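Local coordinates for putative thioesterase II (Thermobifida fusca, PDB 3BBJ), which probably hydrolyses acyl-CoA-type thioesters and carries two hot-dog domains of the acyl-CoA thioesterase family, at residues T12-L26 against Y40-E52. Sequence-based numbering, arbitrary orientation.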
loop_
_atom_site.group_PDB
_atom_site.type_symbol
_atom_site.label_atom_id
_atom_site.label_comp_id
_atom_site.label_asym_id
_atom_site.label_seq_id
_atom_site.Cartn_x
_atom_site.Cartn_y
_atom_site.Cartn_z
ATOM N N THR A 12 -8.803 -9.759 21.074
ATOM C CA THR A 12 -8.243 -8.526 20.519
ATOM C C THR A 12 -8.379 -7.291 21.407
ATOM O O THR A 12 -8.039 -6.190 20.983
ATOM C CB THR A 12 -8.891 -8.222 19.125
ATOM O OG1 THR A 12 -10.315 -8.033 19.271
ATOM C CG2 THR A 12 -8.636 -9.377 18.155
ATOM N N GLU A 13 -8.876 -7.440 22.629
ATOM C CA GLU A 13 -9.045 -6.277 23.495
ATOM C C GLU A 13 -7.694 -5.756 23.957
ATOM O O GLU A 13 -6.817 -6.533 24.302
ATOM C CB GLU A 13 -9.937 -6.592 24.713
ATOM C CG GLU A 13 -9.351 -7.585 25.719
ATOM C CD GLU A 13 -10.061 -7.565 27.076
ATOM O OE1 GLU A 13 -10.507 -6.475 27.518
ATOM O OE2 GLU A 13 -10.142 -8.651 27.709
ATOM N N VAL A 14 -7.542 -4.435 23.953
ATOM C CA VAL A 14 -6.307 -3.780 24.381
ATOM C C VAL A 14 -6.653 -2.842 25.526
ATOM O O VAL A 14 -7.651 -2.119 25.473
ATOM C CB VAL A 14 -5.618 -3.022 23.203
ATOM C CG1 VAL A 14 -5.547 -3.924 21.961
ATOM C CG2 VAL A 14 -6.332 -1.722 22.865
ATOM N N VAL A 15 -5.842 -2.869 26.576
ATOM C CA VAL A 15 -6.127 -2.084 27.780
ATOM C C VAL A 15 -5.134 -0.962 27.904
ATOM O O VAL A 15 -3.937 -1.167 27.777
ATOM C CB VAL A 15 -6.101 -2.953 29.077
ATOM C CG1 VAL A 15 -6.250 -2.097 30.311
ATOM C CG2 VAL A 15 -7.207 -3.999 29.042
ATOM N N ARG A 16 -5.667 0.229 28.147
ATOM C CA ARG A 16 -4.889 1.443 28.359
ATOM C C ARG A 16 -4.175 1.341 29.720
ATOM O O ARG A 16 -4.811 1.321 30.772
ATOM C CB ARG A 16 -5.857 2.637 28.240
ATOM C CG ARG A 16 -5.495 3.952 28.893
ATOM C CD ARG A 16 -4.274 4.595 28.318
ATOM N NE ARG A 16 -4.285 6.061 28.436
ATOM C CZ ARG A 16 -4.261 6.760 29.577
ATOM N NH1 ARG A 16 -4.277 6.167 30.768
ATOM N NH2 ARG A 16 -4.245 8.083 29.526
ATOM N N VAL A 17 -2.851 1.221 29.665
ATOM C CA VAL A 17 -1.990 1.055 30.842
ATOM C C VAL A 17 -1.295 2.352 31.311
ATOM O O VAL A 17 -0.825 2.438 32.442
ATOM C CB VAL A 17 -0.909 -0.023 30.520
ATOM C CG1 VAL A 17 0.352 0.159 31.376
ATOM C CG2 VAL A 17 -1.508 -1.427 30.665
ATOM N N GLY A 18 -1.233 3.342 30.424
ATOM C CA GLY A 18 -0.571 4.618 30.687
ATOM C C GLY A 18 -0.753 5.526 29.482
ATOM O O GLY A 18 -1.374 5.134 28.505
ATOM N N GLU A 19 -0.210 6.735 29.524
ATOM C CA GLU A 19 -0.432 7.640 28.418
ATOM C C GLU A 19 0.426 7.225 27.216
ATOM O O GLU A 19 1.651 7.071 27.320
ATOM C CB GLU A 19 -0.290 9.113 28.820
ATOM C CG GLU A 19 1.100 9.704 28.886
ATOM C CD GLU A 19 1.059 11.231 28.796
ATOM O OE1 GLU A 19 -0.057 11.805 28.862
ATOM O OE2 GLU A 19 2.139 11.853 28.641
ATOM N N ASN A 20 -0.269 7.004 26.092
ATOM C CA ASN A 20 0.303 6.465 24.854
ATOM C C ASN A 20 0.830 5.034 25.027
ATOM O O ASN A 20 1.742 4.609 24.297
ATOM C CB ASN A 20 1.413 7.379 24.337
ATOM C CG ASN A 20 0.959 8.816 24.184
ATOM O OD1 ASN A 20 -0.008 9.104 23.466
ATOM N ND2 ASN A 20 1.663 9.730 24.854
ATOM N N ARG A 21 0.237 4.300 25.975
ATOM C CA ARG A 21 0.696 2.959 26.349
ATOM C C ARG A 21 -0.460 2.001 26.648
ATOM O O ARG A 21 -1.365 2.306 27.442
ATOM C CB ARG A 21 1.651 3.030 27.547
ATOM C CG ARG A 21 3.081 3.384 27.177
ATOM C CD ARG A 21 3.814 2.187 26.551
ATOM N N TYR A 22 -0.405 0.834 26.003
ATOM C CA TYR A 22 -1.456 -0.167 26.102
ATOM C C TYR A 22 -0.870 -1.539 26.309
ATOM O O TYR A 22 0.284 -1.781 25.979
ATOM C CB TYR A 22 -2.304 -0.158 24.827
ATOM C CG TYR A 22 -3.093 1.116 24.616
ATOM C CD1 TYR A 22 -2.488 2.269 24.128
ATOM C CD2 TYR A 22 -4.448 1.157 24.881
ATOM C CE1 TYR A 22 -3.219 3.443 23.929
ATOM C CE2 TYR A 22 -5.186 2.314 24.673
ATOM C CZ TYR A 22 -4.573 3.451 24.207
ATOM O OH TYR A 22 -5.338 4.592 24.030
ATOM N N ALA A 23 -1.670 -2.426 26.889
ATOM C CA ALA A 23 -1.280 -3.810 27.115
ATOM C C ALA A 23 -2.236 -4.707 26.345
ATOM O O ALA A 23 -3.422 -4.394 26.210
ATOM C CB ALA A 23 -1.318 -4.151 28.605
ATOM N N VAL A 24 -1.713 -5.820 25.844
ATOM C CA VAL A 24 -2.505 -6.771 25.089
ATOM C C VAL A 24 -2.001 -8.196 25.386
ATOM O O VAL A 24 -0.831 -8.389 25.712
ATOM C CB VAL A 24 -2.419 -6.423 23.563
ATOM C CG1 VAL A 24 -1.025 -6.733 23.008
ATOM C CG2 VAL A 24 -3.478 -7.148 22.766
ATOM N N GLU A 25 -2.899 -9.172 25.305
ATOM C CA GLU A 25 -2.552 -10.603 25.414
ATOM C C GLU A 25 -2.722 -11.287 24.063
ATOM O O GLU A 25 -3.829 -11.375 23.539
ATOM C CB GLU A 25 -3.437 -11.322 26.458
ATOM C CG GLU A 25 -2.729 -11.640 27.780
ATOM C CD GLU A 25 -1.869 -12.899 27.701
ATOM O OE1 GLU A 25 -2.256 -13.867 27.003
ATOM O OE2 GLU A 25 -0.805 -12.928 28.353
ATOM N N LEU A 26 -1.629 -11.781 23.500
ATOM C CA LEU A 26 -1.700 -12.437 22.196
ATOM C C LEU A 26 -2.220 -13.851 22.389
ATOM O O LEU A 26 -1.639 -14.651 23.112
ATOM C CB LEU A 26 -0.351 -12.425 21.469
ATOM C CG LEU A 26 0.252 -11.033 21.244
ATOM C CD1 LEU A 26 1.201 -11.108 20.094
ATOM C CD2 LEU A 26 -0.811 -9.956 20.987
ATOM N N TYR A 40 -3.977 -10.481 12.876
ATOM C CA TYR A 40 -4.387 -10.421 14.275
ATOM C C TYR A 40 -3.642 -9.304 15.013
ATOM O O TYR A 40 -4.237 -8.581 15.801
ATOM C CB TYR A 40 -4.183 -11.796 14.948
ATOM C CG TYR A 40 -4.371 -11.781 16.458
ATOM C CD1 TYR A 40 -5.622 -11.584 17.027
ATOM C CD2 TYR A 40 -3.280 -11.954 17.309
ATOM C CE1 TYR A 40 -5.775 -11.566 18.396
ATOM C CE2 TYR A 40 -3.426 -11.937 18.677
ATOM C CZ TYR A 40 -4.669 -11.745 19.224
ATOM O OH TYR A 40 -4.795 -11.749 20.603
ATOM N N LEU A 41 -2.353 -9.161 14.733
ATOM C CA LEU A 41 -1.531 -8.116 15.338
ATOM C C LEU A 41 -1.945 -6.735 14.814
ATOM O O LEU A 41 -1.823 -5.722 15.520
ATOM C CB LEU A 41 -0.052 -8.349 15.046
ATOM C CG LEU A 41 0.561 -9.726 15.344
ATOM C CD1 LEU A 41 2.026 -9.659 15.034
ATOM C CD2 LEU A 41 0.357 -10.185 16.799
HETATM N N MSE A 42 -2.434 -6.695 13.569
HETATM C CA MSE A 42 -2.968 -5.454 13.002
HETATM C C MSE A 42 -4.233 -4.983 13.725
HETATM O O MSE A 42 -4.385 -3.798 14.017
HETATM C CB MSE A 42 -3.217 -5.617 11.505
HETATM C CG MSE A 42 -1.908 -5.469 10.678
HETATM SE SE MSE A 42 -1.985 -6.113 8.850
HETATM C CE MSE A 42 -3.771 -5.514 8.396
ATOM N N THR A 43 -5.107 -5.934 14.025
ATOM C CA THR A 43 -6.383 -5.704 14.676
ATOM C C THR A 43 -6.184 -5.033 16.031
ATOM O O THR A 43 -6.896 -4.088 16.397
ATOM C CB THR A 43 -7.127 -7.062 14.853
ATOM O OG1 THR A 43 -7.560 -7.546 13.566
ATOM C CG2 THR A 43 -8.316 -6.916 15.753
ATOM N N VAL A 44 -5.197 -5.539 16.758
ATOM C CA VAL A 44 -4.830 -5.026 18.073
ATOM C C VAL A 44 -4.228 -3.625 17.959
ATOM O O VAL A 44 -4.555 -2.735 18.753
ATOM C CB VAL A 44 -3.842 -5.995 18.771
ATOM C CG1 VAL A 44 -3.050 -5.285 19.861
ATOM C CG2 VAL A 44 -4.594 -7.200 19.340
ATOM N N LEU A 45 -3.352 -3.423 16.978
ATOM C CA LEU A 45 -2.747 -2.121 16.780
ATOM C C LEU A 45 -3.799 -1.131 16.309
ATOM O O LEU A 45 -3.791 0.024 16.730
ATOM C CB LEU A 45 -1.598 -2.183 15.776
ATOM C CG LEU A 45 -0.279 -2.852 16.174
ATOM C CD1 LEU A 45 0.770 -2.515 15.093
ATOM C CD2 LEU A 45 0.210 -2.411 17.563
ATOM N N GLN A 46 -4.727 -1.577 15.463
ATOM C CA GLN A 46 -5.792 -0.685 15.011
ATOM C C GLN A 46 -6.554 -0.136 16.199
ATOM O O GLN A 46 -6.905 1.051 16.204
ATOM C CB GLN A 46 -6.756 -1.384 14.034
ATOM C CG GLN A 46 -7.921 -0.487 13.563
ATOM C CD GLN A 46 -8.775 -1.130 12.472
ATOM O OE1 GLN A 46 -8.302 -1.377 11.368
ATOM N NE2 GLN A 46 -10.055 -1.374 12.777
ATOM N N ARG A 47 -6.835 -1.007 17.176
ATOM C CA ARG A 47 -7.589 -0.623 18.375
ATOM C C ARG A 47 -6.891 0.460 19.174
ATOM O O ARG A 47 -7.524 1.396 19.658
ATOM C CB ARG A 47 -7.831 -1.832 19.295
ATOM C CG ARG A 47 -8.979 -2.694 18.853
ATOM C CD ARG A 47 -9.595 -3.490 19.993
ATOM N NE ARG A 47 -11.004 -3.759 19.711
ATOM C CZ ARG A 47 -11.466 -4.755 18.958
ATOM N NH1 ARG A 47 -10.647 -5.624 18.384
ATOM N NH2 ARG A 47 -12.776 -4.880 18.769
ATOM N N SER A 48 -5.581 0.309 19.322
ATOM C CA SER A 48 -4.781 1.279 20.027
ATOM C C SER A 48 -4.853 2.642 19.361
ATOM O O SER A 48 -4.910 3.670 20.033
ATOM C CB SER A 48 -3.322 0.815 20.078
ATOM O OG SER A 48 -2.774 0.658 18.779
ATOM N N ALA A 49 -4.850 2.644 18.036
ATOM C CA ALA A 49 -4.808 3.884 17.278
ATOM C C ALA A 49 -6.108 4.658 17.357
ATOM O O ALA A 49 -6.102 5.878 17.498
ATOM C CB ALA A 49 -4.443 3.606 15.837
ATOM N N LEU A 50 -7.224 3.959 17.246
ATOM C CA LEU A 50 -8.530 4.615 17.302
ATOM C C LEU A 50 -8.872 5.078 18.720
ATOM O O LEU A 50 -9.676 5.988 18.894
ATOM C CB LEU A 50 -9.626 3.674 16.788
ATOM C CG LEU A 50 -9.505 3.210 15.337
ATOM C CD1 LEU A 50 -10.511 2.099 15.056
ATOM C CD2 LEU A 50 -9.711 4.379 14.424
ATOM N N ALA A 51 -8.284 4.429 19.726
ATOM C CA ALA A 51 -8.448 4.858 21.114
ATOM C C ALA A 51 -7.800 6.230 21.304
ATOM O O ALA A 51 -8.261 7.042 22.118
ATOM C CB ALA A 51 -7.842 3.844 22.075
ATOM N N GLU A 52 -6.750 6.497 20.533
ATOM C CA GLU A 52 -6.015 7.761 20.615
ATOM C C GLU A 52 -6.538 8.846 19.679
ATOM O O GLU A 52 -6.007 9.956 19.668
ATOM C CB GLU A 52 -4.534 7.503 20.321
ATOM C CG GLU A 52 -3.856 6.622 21.380
ATOM C CD GLU A 52 -3.613 7.352 22.700
ATOM O OE1 GLU A 52 -2.964 8.422 22.672
ATOM O OE2 GLU A 52 -4.061 6.850 23.761
#
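The N-terminal hairpin of the hot-dog domain, strands 14-18 and 21-26, packs Val14 and Val24 on Val44 of helix 38-51, the sausage that the curved antiparallel sheet, the bun, wraps around. Val44 forms the middle of the interface. Its CG1, anti to the backbone N (chi1 159°), points between the two strands and touches Val14 CG1 and Val24 CG2, each at 3.5 Å. The pair with Val24 meets tip to tip and is tight.

Toward the hairpin turn the contact becomes polar. Tyr22 OH donates a 2.6 Å hydrogen bond to Glu52 OE2, which accepts through its anti lone pair and lies at the ring edge in the ring plane, while the carboxylate is turned 82° from the ring. A bend at chi2 (-73°) folds the Glu52 chain back to this hydroxyl. Ser48 CB lies over one face of the same ring, at the limit of contact, and Ala51 CB packs 3.3 Å from Tyr22 OH.

At the other end, Leu26 CD1 meets Leu41 CD2 at 3.5 Å, and Leu26 CD2 lies 4.0 Å from Tyr40 CE2. Thr12 CG2 fits between Tyr40 CE1 and Thr43 CG2, the latter 3.5 Å away. Thr12 OG1 is hydrogen-bonded to Phe8 O, whereas Tyr40 OH is tied to Ala11 O and Asp27 N, joining the segments flanking the hairpin.

Beyond the hairpin, strand 21-26 pairs with strand 72-82, whose Ile76 also touches Val44. Strands 57-65 and 88-96 receive Leu45 from the helix, and helix 191-198 packs against Thr43 and Arg47.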